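Local coordinates for glutathione peroxidase-like protein (Trypanosoma brucei, PDB 3DWV) that probably reduces hydroperoxides as a glutathione peroxidase-type, tryparedoxin-dependent peroxidase of a trypanosome, at residues E131-T136 against T151-D156; E163-G168 against K172-K177; F29-L32 against P38-L41; K74-G79 against K110-I115. The protein carries 1 engineered substitution. All coordinates share one frame; numbering follows the deposited sequence. Where two conformers were deposited one is given.

Contact 1 (E131-T136 against T151-D156)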
loop_
_atom_site.group_PDB
_atom_site.type_symbol
_atom_site.label_atom_id
_atom_site.label_comp_id
_atom_site.label_asym_id
_atom_site.label_seq_id
_atom_site.Cartn_x
_atom_site.Cartn_y
_atom_site.Cartn_z
ATOM N N GLU A 131 6.122 0.460 9.315
ATOM C CA GLU A 131 7.036 1.326 10.075
ATOM C C GLU A 131 8.258 1.627 9.245
ATOM O O GLU A 131 8.700 2.802 9.229
ATOM C CB GLU A 131 7.358 0.669 11.426
ATOM C CG GLU A 131 5.997 0.674 12.192
ATOM C CD GLU A 131 5.570 2.081 12.554
ATOM O OE1 GLU A 131 6.004 2.433 13.692
ATOM O OE2 GLU A 131 4.854 2.902 11.897
ATOM N N TYR A 132 8.736 0.599 8.555
ATOM C CA TYR A 132 9.873 0.892 7.653
ATOM C C TYR A 132 9.539 1.807 6.494
ATOM O O TYR A 132 10.297 2.757 6.208
ATOM C CB TYR A 132 10.397 -0.472 7.154
ATOM C CG TYR A 132 11.413 -0.361 6.018
ATOM C CD1 TYR A 132 12.700 0.153 6.214
ATOM C CD2 TYR A 132 11.058 -0.785 4.748
ATOM C CE1 TYR A 132 13.602 0.234 5.152
ATOM C CE2 TYR A 132 11.926 -0.704 3.687
ATOM C CZ TYR A 132 13.192 -0.190 3.904
ATOM O OH TYR A 132 14.026 -0.132 2.807
ATOM N N MET A 133 8.456 1.558 5.726
ATOM C CA MET A 133 8.162 2.402 4.569
ATOM C C MET A 133 7.832 3.822 5.012
ATOM O O MET A 133 8.258 4.802 4.381
ATOM C CB MET A 133 6.969 1.806 3.783
ATOM C CG MET A 133 7.315 0.491 3.113
ATOM S SD MET A 133 6.014 -0.101 1.998
ATOM C CE MET A 133 4.535 -0.138 3.002
ATOM N N LYS A 134 7.085 3.961 6.130
ATOM C CA LYS A 134 6.686 5.294 6.606
ATOM C C LYS A 134 7.858 6.126 7.061
ATOM O O LYS A 134 7.890 7.368 6.895
ATOM C CB LYS A 134 5.688 5.149 7.770
ATOM C CG LYS A 134 4.312 4.620 7.338
ATOM C CD LYS A 134 3.616 3.940 8.523
ATOM C CE LYS A 134 3.161 4.924 9.570
ATOM N NZ LYS A 134 2.511 4.225 10.730
ATOM N N LYS A 135 8.857 5.464 7.687
ATOM C CA LYS A 135 9.962 6.316 8.141
ATOM C C LYS A 135 10.883 6.556 6.951
ATOM O O LYS A 135 11.517 7.631 6.906
ATOM C CB LYS A 135 10.686 5.754 9.347
ATOM C CG LYS A 135 11.490 4.487 9.119
ATOM C CD LYS A 135 12.689 4.467 10.063
ATOM C CE LYS A 135 13.486 3.180 9.892
ATOM N NZ LYS A 135 12.571 2.012 10.057
ATOM N N THR A 136 10.940 5.618 6.005
ATOM C CA THR A 136 11.777 5.906 4.817
ATOM C C THR A 136 11.191 7.060 4.009
ATOM O O THR A 136 11.930 7.958 3.569
ATOM C CB THR A 136 11.935 4.666 3.934
ATOM O OG1 THR A 136 12.488 3.627 4.747
ATOM C CG2 THR A 136 12.903 4.943 2.785
ATOM N N THR A 151 -3.334 5.319 0.234
ATOM C CA THR A 151 -1.955 5.828 0.161
ATOM C C THR A 151 -1.084 4.725 -0.420
ATOM O O THR A 151 -1.385 3.532 -0.234
ATOM C CB THR A 151 -1.436 6.248 1.536
ATOM O OG1 THR A 151 -2.167 7.419 1.906
ATOM C CG2 THR A 151 0.049 6.626 1.575
ATOM N N SER A 152 -0.028 5.100 -1.183
ATOM C CA SER A 152 0.873 4.065 -1.708
ATOM C C SER A 152 2.335 4.466 -1.550
ATOM O O SER A 152 2.671 5.652 -1.394
ATOM C CB SER A 152 0.606 3.749 -3.184
ATOM O OG SER A 152 0.693 4.872 -4.034
ATOM N N PHE A 153 3.145 3.391 -1.621
ATOM C CA PHE A 153 4.571 3.530 -1.688
ATOM C C PHE A 153 5.072 2.875 -2.975
ATOM O O PHE A 153 4.751 1.724 -3.254
ATOM C CB PHE A 153 5.297 2.882 -0.508
ATOM C CG PHE A 153 4.902 3.545 0.822
ATOM C CD1 PHE A 153 3.746 3.144 1.504
ATOM C CD2 PHE A 153 5.735 4.558 1.312
ATOM C CE1 PHE A 153 3.466 3.788 2.699
ATOM C CE2 PHE A 153 5.413 5.203 2.497
ATOM C CZ PHE A 153 4.257 4.824 3.158
ATOM N N LEU A 154 5.854 3.634 -3.740
ATOM C CA LEU A 154 6.564 3.076 -4.888
ATOM C C LEU A 154 7.915 2.492 -4.448
ATOM O O LEU A 154 8.699 3.171 -3.773
ATOM C CB LEU A 154 6.788 4.138 -5.938
ATOM C CG LEU A 154 7.370 3.697 -7.268
ATOM C CD1 LEU A 154 6.527 2.704 -8.051
ATOM C CD2 LEU A 154 7.557 4.953 -8.135
ATOM N N ILE A 155 8.120 1.239 -4.810
ATOM C CA ILE A 155 9.278 0.454 -4.406
ATOM C C ILE A 155 10.174 0.206 -5.632
ATOM O O ILE A 155 9.639 -0.172 -6.710
ATOM C CB ILE A 155 8.789 -0.891 -3.857
ATOM C CG1 ILE A 155 7.650 -0.751 -2.822
ATOM C CG2 ILE A 155 9.985 -1.682 -3.346
ATOM C CD1 ILE A 155 7.959 0.142 -1.637
ATOM N N ASP A 156 11.479 0.392 -5.532
ATOM C CA ASP A 156 12.346 0.179 -6.713
ATOM C C ASP A 156 12.698 -1.291 -6.910
ATOM O O ASP A 156 12.208 -2.162 -6.187
ATOM C CB ASP A 156 13.539 1.128 -6.646
ATOM C CG ASP A 156 14.597 0.793 -5.626
ATOM O OD1 ASP A 156 14.546 -0.313 -5.054
ATOM O OD2 ASP A 156 15.530 1.605 -5.334
#

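Contact 2 (E163-G168 against K172-K177)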
loop_
_atom_site.group_PDB
_atom_site.type_symbol
_atom_site.label_atom_id
_atom_site.label_comp_id
_atom_site.label_asym_id
_atom_site.label_seq_id
_atom_site.Cartn_x
_atom_site.Cartn_y
_atom_site.Cartn_z
ATOM N N GLU A 163 9.094 6.597 -3.288
ATOM C CA GLU A 163 8.089 7.663 -3.278
ATOM C C GLU A 163 6.895 7.235 -2.423
ATOM O O GLU A 163 6.570 6.030 -2.355
ATOM C CB GLU A 163 7.563 8.025 -4.675
ATOM C CG GLU A 163 8.590 8.210 -5.766
ATOM C CD GLU A 163 9.359 9.512 -5.758
ATOM O OE1 GLU A 163 8.915 10.485 -5.097
ATOM O OE2 GLU A 163 10.423 9.550 -6.438
ATOM N N ARG A 164 6.235 8.209 -1.817
ATOM C CA ARG A 164 4.959 8.033 -1.129
ATOM C C ARG A 164 3.938 8.858 -1.939
ATOM O O ARG A 164 4.215 10.052 -2.168
ATOM C CB ARG A 164 4.905 8.522 0.326
ATOM C CG ARG A 164 3.609 8.234 1.059
ATOM C CD ARG A 164 3.294 9.044 2.298
ATOM N NE ARG A 164 4.086 8.591 3.414
ATOM C CZ ARG A 164 3.689 8.502 4.686
ATOM N NH1 ARG A 164 2.477 8.844 5.088
ATOM N NH2 ARG A 164 4.567 8.048 5.559
ATOM N N PHE A 165 2.828 8.252 -2.320
ATOM C CA PHE A 165 1.772 8.986 -3.023
ATOM C C PHE A 165 0.492 9.078 -2.206
ATOM O O PHE A 165 0.079 8.071 -1.619
ATOM C CB PHE A 165 1.428 8.323 -4.362
ATOM C CG PHE A 165 2.603 8.397 -5.348
ATOM C CD1 PHE A 165 2.852 9.535 -6.084
ATOM C CD2 PHE A 165 3.426 7.292 -5.531
ATOM C CE1 PHE A 165 3.913 9.600 -6.982
ATOM C CE2 PHE A 165 4.493 7.358 -6.423
ATOM C CZ PHE A 165 4.751 8.499 -7.167
ATOM N N SER A 166 -0.172 10.237 -2.189
ATOM C CA SER A 166 -1.542 10.292 -1.693
ATOM C C SER A 166 -2.498 9.562 -2.618
ATOM O O SER A 166 -2.194 9.265 -3.786
ATOM C CB SER A 166 -1.902 11.780 -1.588
ATOM O OG SER A 166 -2.031 12.322 -2.892
ATOM N N PRO A 167 -3.678 9.215 -2.148
ATOM C CA PRO A 167 -4.648 8.470 -2.959
ATOM C C PRO A 167 -5.156 9.184 -4.192
ATOM O O PRO A 167 -5.618 8.535 -5.140
ATOM C CB PRO A 167 -5.853 8.287 -2.013
ATOM C CG PRO A 167 -5.660 9.354 -0.996
ATOM C CD PRO A 167 -4.174 9.383 -0.758
ATOM N N GLY A 168 -5.081 10.504 -4.202
ATOM C CA GLY A 168 -5.599 11.213 -5.374
ATOM C C GLY A 168 -4.468 11.469 -6.341
ATOM O O GLY A 168 -4.654 12.280 -7.283
ATOM N N LYS A 172 -0.511 9.773 -14.284
ATOM C CA LYS A 172 0.653 10.462 -14.868
ATOM C C LYS A 172 1.728 10.842 -13.865
ATOM O O LYS A 172 2.950 10.788 -14.091
ATOM C CB LYS A 172 0.155 11.705 -15.616
ATOM C CG LYS A 172 1.198 12.368 -16.475
ATOM C CD LYS A 172 1.787 11.432 -17.523
ATOM C CE LYS A 172 1.915 12.076 -18.891
ATOM N NZ LYS A 172 3.073 11.533 -19.653
ATOM N N ASP A 173 1.328 11.242 -12.659
ATOM C CA ASP A 173 2.275 11.574 -11.597
ATOM C C ASP A 173 3.048 10.333 -11.167
ATOM O O ASP A 173 4.216 10.373 -10.851
ATOM C CB ASP A 173 1.548 12.144 -10.379
ATOM C CG ASP A 173 1.174 13.608 -10.575
ATOM O OD1 ASP A 173 1.691 14.268 -11.505
ATOM O OD2 ASP A 173 0.342 14.091 -9.766
ATOM N N ILE A 174 2.371 9.210 -11.151
ATOM C CA ILE A 174 3.043 8.000 -10.653
ATOM C C ILE A 174 3.920 7.476 -11.774
ATOM O O ILE A 174 5.061 7.087 -11.547
ATOM C CB ILE A 174 1.997 7.004 -10.112
ATOM C CG1 ILE A 174 1.249 7.503 -8.878
ATOM C CG2 ILE A 174 2.644 5.675 -9.783
ATOM C CD1 ILE A 174 0.362 6.522 -8.137
ATOM N N GLU A 175 3.422 7.485 -13.002
ATOM C CA GLU A 175 4.226 7.138 -14.170
ATOM C C GLU A 175 5.532 7.923 -14.280
ATOM O O GLU A 175 6.561 7.326 -14.654
ATOM C CB GLU A 175 3.362 7.344 -15.437
ATOM C CG GLU A 175 2.416 6.175 -15.661
ATOM C CD GLU A 175 1.639 6.323 -16.955
ATOM O OE1 GLU A 175 1.432 7.469 -17.442
ATOM O OE2 GLU A 175 1.220 5.289 -17.509
ATOM N N GLU A 176 5.558 9.224 -13.974
ATOM C CA GLU A 176 6.807 9.995 -14.001
ATOM C C GLU A 176 7.935 9.289 -13.238
ATOM O O GLU A 176 9.084 9.248 -13.681
ATOM C CB GLU A 176 6.618 11.385 -13.404
ATOM C CG GLU A 176 5.418 12.179 -13.844
ATOM C CD GLU A 176 5.290 12.325 -15.346
ATOM O OE1 GLU A 176 4.655 11.458 -15.995
ATOM O OE2 GLU A 176 5.811 13.313 -15.903
ATOM N N LYS A 177 7.594 8.711 -12.084
ATOM C CA LYS A 177 8.530 7.976 -11.244
ATOM C C LYS A 177 8.690 6.512 -11.670
ATOM O O LYS A 177 9.801 5.933 -11.662
ATOM C CB LYS A 177 8.081 7.960 -9.782
ATOM C CG LYS A 177 7.770 9.295 -9.137
ATOM C CD LYS A 177 8.771 10.361 -9.543
ATOM C CE LYS A 177 8.461 11.668 -8.799
ATOM N NZ LYS A 177 9.139 12.803 -9.458
#

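Contact 3 (F29-L32 against P38-L41)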
loop_
_atom_site.group_PDB
_atom_site.type_symbol
_atom_site.label_atom_id
_atom_site.label_comp_id
_atom_site.label_asym_id
_atom_site.label_seq_id
_atom_site.Cartn_x
_atom_site.Cartn_y
_atom_site.Cartn_z
ATOM N N PHE A 29 10.863 -8.153 5.526
ATOM C CA PHE A 29 9.663 -8.137 6.350
ATOM C C PHE A 29 8.729 -9.294 6.039
ATOM O O PHE A 29 8.679 -9.738 4.890
ATOM C CB PHE A 29 8.937 -6.773 6.204
ATOM C CG PHE A 29 9.830 -5.622 6.633
ATOM C CD1 PHE A 29 9.819 -5.219 7.964
ATOM C CD2 PHE A 29 10.685 -4.944 5.761
ATOM C CE1 PHE A 29 10.634 -4.204 8.428
ATOM C CE2 PHE A 29 11.520 -3.918 6.199
ATOM C CZ PHE A 29 11.514 -3.550 7.558
ATOM N N GLU A 30 8.048 -9.760 7.106
ATOM C CA GLU A 30 7.114 -10.877 7.036
ATOM C C GLU A 30 5.772 -10.472 6.471
ATOM O O GLU A 30 5.203 -9.476 6.997
ATOM C CB GLU A 30 6.860 -11.445 8.455
ATOM C CG GLU A 30 6.034 -12.718 8.387
ATOM C CD GLU A 30 6.042 -13.493 9.703
ATOM O OE1 GLU A 30 6.250 -12.828 10.740
ATOM O OE2 GLU A 30 5.836 -14.729 9.716
ATOM N N VAL A 31 5.269 -11.151 5.459
ATOM C CA VAL A 31 3.935 -10.871 4.897
ATOM C C VAL A 31 3.177 -12.171 4.790
ATOM O O VAL A 31 3.597 -13.211 4.250
ATOM C CB VAL A 31 4.076 -10.150 3.534
ATOM C CG1 VAL A 31 2.757 -9.928 2.844
ATOM C CG2 VAL A 31 4.825 -8.800 3.678
ATOM N N LEU A 32 1.954 -12.117 5.328
ATOM C CA LEU A 32 0.957 -13.156 5.096
ATOM C C LEU A 32 -0.111 -12.686 4.098
ATOM O O LEU A 32 -0.568 -11.514 4.129
ATOM C CB LEU A 32 0.264 -13.589 6.390
ATOM C CG LEU A 32 1.128 -13.987 7.587
ATOM C CD1 LEU A 32 0.185 -14.530 8.679
ATOM C CD2 LEU A 32 2.215 -15.000 7.240
ATOM N N PRO A 38 2.145 -17.815 4.419
ATOM C CA PRO A 38 3.296 -16.949 4.148
ATOM C C PRO A 38 3.297 -16.554 2.672
ATOM O O PRO A 38 3.050 -17.443 1.828
ATOM C CB PRO A 38 4.498 -17.821 4.472
ATOM C CG PRO A 38 3.920 -18.859 5.396
ATOM C CD PRO A 38 2.555 -19.167 4.826
ATOM N N TYR A 39 3.549 -15.270 2.463
ATOM C CA TYR A 39 3.530 -14.809 1.061
ATOM C C TYR A 39 4.948 -14.565 0.565
ATOM O O TYR A 39 5.708 -13.858 1.223
ATOM C CB TYR A 39 2.654 -13.561 0.937
ATOM C CG TYR A 39 2.577 -12.983 -0.454
ATOM C CD1 TYR A 39 1.701 -13.516 -1.406
ATOM C CD2 TYR A 39 3.358 -11.893 -0.828
ATOM C CE1 TYR A 39 1.624 -12.984 -2.680
ATOM C CE2 TYR A 39 3.274 -11.373 -2.108
ATOM C CZ TYR A 39 2.416 -11.907 -3.029
ATOM O OH TYR A 39 2.349 -11.375 -4.297
ATOM N N ASN A 40 5.307 -15.165 -0.567
ATOM C CA ASN A 40 6.587 -14.966 -1.234
ATOM C C ASN A 40 6.692 -13.554 -1.830
ATOM O O ASN A 40 6.426 -13.326 -3.008
ATOM C CB ASN A 40 6.812 -16.017 -2.331
ATOM C CG ASN A 40 8.251 -16.105 -2.805
ATOM O OD1 ASN A 40 8.618 -16.930 -3.647
ATOM N ND2 ASN A 40 9.113 -15.266 -2.251
ATOM N N LEU A 41 7.092 -12.629 -0.974
ATOM C CA LEU A 41 7.263 -11.234 -1.338
ATOM C C LEU A 41 8.507 -11.084 -2.210
ATOM O O LEU A 41 8.630 -10.308 -3.143
ATOM C CB LEU A 41 7.398 -10.388 -0.084
ATOM C CG LEU A 41 7.366 -8.871 -0.188
ATOM C CD1 LEU A 41 5.963 -8.427 -0.578
ATOM C CD2 LEU A 41 7.750 -8.211 1.118
HETATM O O HOH W 1 6.566 -13.276 3.958
#

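Contact 4 (K74-G79 against K110-I115)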
loop_
_atom_site.group_PDB
_atom_site.type_symbol
_atom_site.label_atom_id
_atom_site.label_comp_id
_atom_site.label_asym_id
_atom_site.label_seq_id
_atom_site.Cartn_x
_atom_site.Cartn_y
_atom_site.Cartn_z
ATOM N N LYS A 74 -1.849 -1.997 -16.832
ATOM C CA LYS A 74 -0.956 -1.450 -17.835
ATOM C C LYS A 74 0.431 -2.062 -17.808
ATOM O O LYS A 74 1.017 -2.241 -18.884
ATOM C CB LYS A 74 -0.826 0.056 -17.573
ATOM C CG LYS A 74 0.016 0.739 -18.631
ATOM C CD LYS A 74 -0.698 1.948 -19.193
ATOM C CE LYS A 74 -0.376 3.169 -18.367
ATOM N NZ LYS A 74 -0.361 4.413 -19.223
ATOM N N TYR A 75 0.986 -2.335 -16.635
ATOM C CA TYR A 75 2.405 -2.612 -16.480
ATOM C C TYR A 75 2.710 -3.987 -15.906
ATOM O O TYR A 75 3.905 -4.356 -15.878
ATOM C CB TYR A 75 3.080 -1.541 -15.580
ATOM C CG TYR A 75 3.062 -0.174 -16.250
ATOM C CD1 TYR A 75 3.858 0.057 -17.384
ATOM C CD2 TYR A 75 2.279 0.879 -15.770
ATOM C CE1 TYR A 75 3.855 1.305 -18.001
ATOM C CE2 TYR A 75 2.276 2.133 -16.406
ATOM C CZ TYR A 75 3.066 2.323 -17.525
ATOM O OH TYR A 75 3.064 3.554 -18.154
ATOM N N LYS A 76 1.684 -4.742 -15.456
ATOM C CA LYS A 76 2.054 -6.081 -14.956
ATOM C C LYS A 76 2.792 -6.913 -16.011
ATOM O O LYS A 76 3.555 -7.831 -15.698
ATOM C CB LYS A 76 0.801 -6.782 -14.437
ATOM C CG LYS A 76 -0.323 -6.893 -15.472
ATOM C CD LYS A 76 -1.517 -7.632 -14.856
ATOM C CE LYS A 76 -2.593 -7.845 -15.911
ATOM N NZ LYS A 76 -3.884 -8.146 -15.208
ATOM N N SER A 77 2.621 -6.646 -17.314
ATOM C CA SER A 77 3.313 -7.470 -18.309
ATOM C C SER A 77 4.801 -7.155 -18.315
ATOM O O SER A 77 5.605 -7.942 -18.874
ATOM C CB SER A 77 2.763 -7.262 -19.728
ATOM O OG SER A 77 2.568 -5.872 -19.976
ATOM N N GLN A 78 5.169 -6.022 -17.720
ATOM C CA GLN A 78 6.591 -5.637 -17.772
ATOM C C GLN A 78 7.327 -6.056 -16.506
ATOM O O GLN A 78 8.521 -5.760 -16.323
ATOM C CB GLN A 78 6.742 -4.130 -17.991
ATOM C CG GLN A 78 6.304 -3.607 -19.346
ATOM C CD GLN A 78 6.687 -2.154 -19.594
ATOM O OE1 GLN A 78 7.828 -1.736 -19.343
ATOM N NE2 GLN A 78 5.757 -1.335 -20.105
ATOM N N GLY A 79 6.614 -6.729 -15.600
ATOM C CA GLY A 79 7.017 -7.329 -14.353
ATOM C C GLY A 79 6.486 -6.717 -13.076
ATOM O O GLY A 79 6.596 -7.172 -11.938
ATOM N N LYS A 110 -12.395 -5.854 -3.092
ATOM C CA LYS A 110 -12.045 -6.765 -4.182
ATOM C C LYS A 110 -11.217 -6.076 -5.255
ATOM O O LYS A 110 -11.472 -4.927 -5.627
ATOM C CB LYS A 110 -13.297 -7.324 -4.895
ATOM C CG LYS A 110 -14.193 -8.215 -4.046
ATOM C CD LYS A 110 -15.398 -8.766 -4.766
ATOM C CE LYS A 110 -16.266 -7.888 -5.611
ATOM N NZ LYS A 110 -17.096 -6.836 -4.966
ATOM N N ALA A 111 -10.256 -6.811 -5.808
ATOM C CA ALA A 111 -9.383 -6.274 -6.840
ATOM C C ALA A 111 -8.712 -7.355 -7.699
ATOM O O ALA A 111 -8.608 -8.550 -7.413
ATOM C CB ALA A 111 -8.315 -5.416 -6.181
ATOM N N GLU A 112 -8.146 -6.903 -8.838
ATOM C CA GLU A 112 -7.440 -7.800 -9.741
ATOM C C GLU A 112 -6.038 -8.141 -9.248
ATOM O O GLU A 112 -5.436 -9.132 -9.674
ATOM C CB GLU A 112 -7.368 -7.063 -11.072
ATOM C CG GLU A 112 -8.590 -7.269 -11.956
ATOM C CD GLU A 112 -8.235 -6.757 -13.354
ATOM O OE1 GLU A 112 -7.442 -7.443 -14.050
ATOM O OE2 GLU A 112 -8.749 -5.670 -13.656
ATOM N N PHE A 113 -5.518 -7.293 -8.350
ATOM C CA PHE A 113 -4.142 -7.443 -7.835
ATOM C C PHE A 113 -4.172 -8.150 -6.492
ATOM O O PHE A 113 -5.271 -8.230 -5.915
ATOM C CB PHE A 113 -3.459 -6.082 -7.738
ATOM C CG PHE A 113 -4.308 -4.911 -7.275
ATOM C CD1 PHE A 113 -4.544 -4.699 -5.934
ATOM C CD2 PHE A 113 -4.898 -4.009 -8.120
ATOM C CE1 PHE A 113 -5.285 -3.646 -5.424
ATOM C CE2 PHE A 113 -5.633 -2.934 -7.675
ATOM C CZ PHE A 113 -5.882 -2.738 -6.307
ATOM N N PRO A 114 -3.066 -8.671 -5.968
ATOM C CA PRO A 114 -3.054 -9.341 -4.662
ATOM C C PRO A 114 -3.409 -8.470 -3.467
ATOM O O PRO A 114 -2.954 -7.335 -3.305
ATOM C CB PRO A 114 -1.593 -9.800 -4.500
ATOM C CG PRO A 114 -1.176 -10.017 -5.939
ATOM C CD PRO A 114 -1.742 -8.771 -6.626
ATOM N N ILE A 115 -4.218 -9.109 -2.601
ATOM C CA ILE A 115 -4.604 -8.466 -1.344
ATOM C C ILE A 115 -4.102 -9.350 -0.205
ATOM O O ILE A 115 -4.258 -10.575 -0.198
ATOM C CB ILE A 115 -6.113 -8.250 -1.197
ATOM C CG1 ILE A 115 -6.724 -7.522 -2.396
ATOM C CG2 ILE A 115 -6.465 -7.535 0.093
ATOM C CD1 ILE A 115 -8.203 -7.729 -2.569
#

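Contact 1 (E131-T136 against T151-D156)
Met133 of helix 128-136 lies against the ring of Phe153 in strand 152-155, a Met-aromatic contact that packs a helix onto an inner strand of the mixed sheet of this thioredoxin-like fold. The two elements run nearly perpendicular, 85° between their directions, with axes 10.0 Å apart at closest approach.

Packing is tightest on the ring. Met133 CB stands over its centre, 3.8 Å from the Phe153 centroid and almost on the normal, a CH-pi contact. The Met133 chain then bends at its thioether (chi3 -54°), which brings CE to 3.7 Å from Phe153 CD1. Met133 SD takes an oblique position, 4.5 Å from the Phe153 centroid. The helix backbone closes in as well, with Met133 O 3.4 Å from Phe153 CE2. Ile155, two residues further along the strand, adds its CD1 at 4.1 Å from Met133 SD. Phe153 also touches Ile146 and Arg164, so the ring is buried among several elements.

Toward the polar side the fit is looser. Lys134 offers only its CG, 4.2 Å from Phe153 CZ, and comes to the ring obliquely. Beyond that the chain leaves the strand and delivers NZ to a salt bridge with Glu131 OE2 and to hydrogen bonds with Val121 O and Asn122 OD1, which together satisfy the buried ammonium. Lys135, one residue on, points away from the strand and is exposed. Within the helix, Tyr132 O accepts two bonds from opposite faces of its carbonyl plane, from Thr136 N and from Thr136 OG1 at 2.8 Å.

Contact 2 (E163-G168 against K172-K177)
Phe165 gives up the most surface here, its ring laid against Ile174 on one face and Lys177 at its edge. Ile174 CG1 sits over the ring centre, 3.7 Å from the Phe165 centroid and 6° off the normal, a CH-pi contact. The branch gets there with CG1 anti to the Ile174 carbonyl carbon, while CD1 continues toward Phe165 CG at 4.0 Å. Lys177 CG lies in the plane of the ring, 3.7 Å from Phe165 CZ.

Strand 161-165, at the border of the sheet, is followed by the C-terminal helix 171-181, which doubles back antiparallel to it (173°), as in the closing beta-alpha unit of thioredoxin-like folds. Ile174 also packs on Thr67 and Leu71, bringing helix 64-75 up to the same layer.

Lys177 serves a second neighbour. Bent at chi2 (-41°), its chain crosses Glu163 at about a right angle, the two CG atoms of Glu163 and Lys177 being 3.6 Å apart. The carboxylate rests on methylenes: Glu163 OE2 is 3.6 Å from Lys177 CD. Glu163 OE2 and Lys177 NZ stay 4.6 Å apart, where opposite charges may attract without touching.

Contact 3 (F29-L32 against P38-L41)
Val31 and Tyr39 are joined by one direct backbone bond and one water, an unusual mixed pairing between two chain segments that are otherwise irregular. Tyr39 N donates to Val31 O at 2.7 Å, fairly straight at 158°, with the donor a little tilted from the carbonyl plane. Where the second direct link of a hydrogen-bonded antiparallel pair would fall, a water instead accepts from Val31 N at 2.9 Å and donates to Tyr39 O. Tyr39 O also takes a weak bond from Leu41 N, closing an inverse gamma turn centred on Asn40.

The next pair, Leu32 and Pro38, forms a single beta bridge, and Leu32 CD2 folds over to 3.8 Å from Pro38 CA. On the inner side Val31 spreads its two methyls. With Val31 CG1 anti to the backbone N (chi1 175°), that branch runs beside Tyr39 and comes 4.1 Å from Tyr39 CB. Val31 CG2 meets Leu41 CD2 at 3.9 Å, the two side chains crossing at about a right angle. Tyr39 and Leu41 also reach Leu83 of strand 81-86, and Val31 reaches Phe85. The Tyr39 hydroxyl is bonded to His44 NE2.

With five residues between them and their end-to-end directions 129° apart, the two segments make a short, splayed hairpin ahead of strand 49-54, consistent with the N-terminal hairpin of the glutathione peroxidase fold.

Contact 4 (K74-G79 against K110-I115)
The first torsions of Lys76 and Glu112 turn two extended side chains toward each other. Lys76 places CG between its backbone N and carbonyl carbon (chi1 56°), then runs fully extended toward the other segment. Glu112 has CG anti to the carbonyl carbon (chi1 -86°) and also extends beyond it, and the two chains cross at about a right angle.

Their ends make a long salt bridge, Lys76 NZ to Glu112 OE1 at 3.8 Å. This sole link between the two segments buries little surface, and both residues are exposed, so solvent probably screens the attraction. Asn73 supplies firmer partners to both ends: its OD1 accepts from Lys76 NZ and its ND2 donates to Glu112 OE2, so that one amide stands by both charges and probably helps to hold them near each other.

On the lysine side, the chain turns into 3-10 geometry, with Gln78 N bonded to Tyr75 O at 2.8 Å. Beside the glutamate, Phe113 turns inward onto Ala68 and Thr69 of helix 64-75 and onto Val82 and Ala84 of strand 81-86. The long ion pair thus joins, at the surface, the 3-10 turn 76-78 that follows helix 64-75 and the loop that runs along strand 81-86, on the outer flank of the thioredoxin-like alpha/beta sandwich.

In the fold
Contact 1 is the buried one, apolar and aromatic; contact 3 is partly buried, and contacts 2 and 4 lie at the surface. Contacts 1 and 2 share the sheet: strands 152-155 and 161-165 are neighbours, and Ser152 O and Leu154 N probably bond to Phe165 N and Glu163 O. Both set a methylene over a phenylalanine face, whereas contact 3 adds a backbone bond and a water bridge to its apolar packing and contact 4 relies on charge. Glu175 reaches from 172-177 to Lys74 and Tyr75, tying contact 2 to contact 4. Phe29 meets Tyr132, linking contact 3 to contact 1, while contacts 2 and 3, with centres about 25 Å apart, stand on opposite sides of the chain's centre.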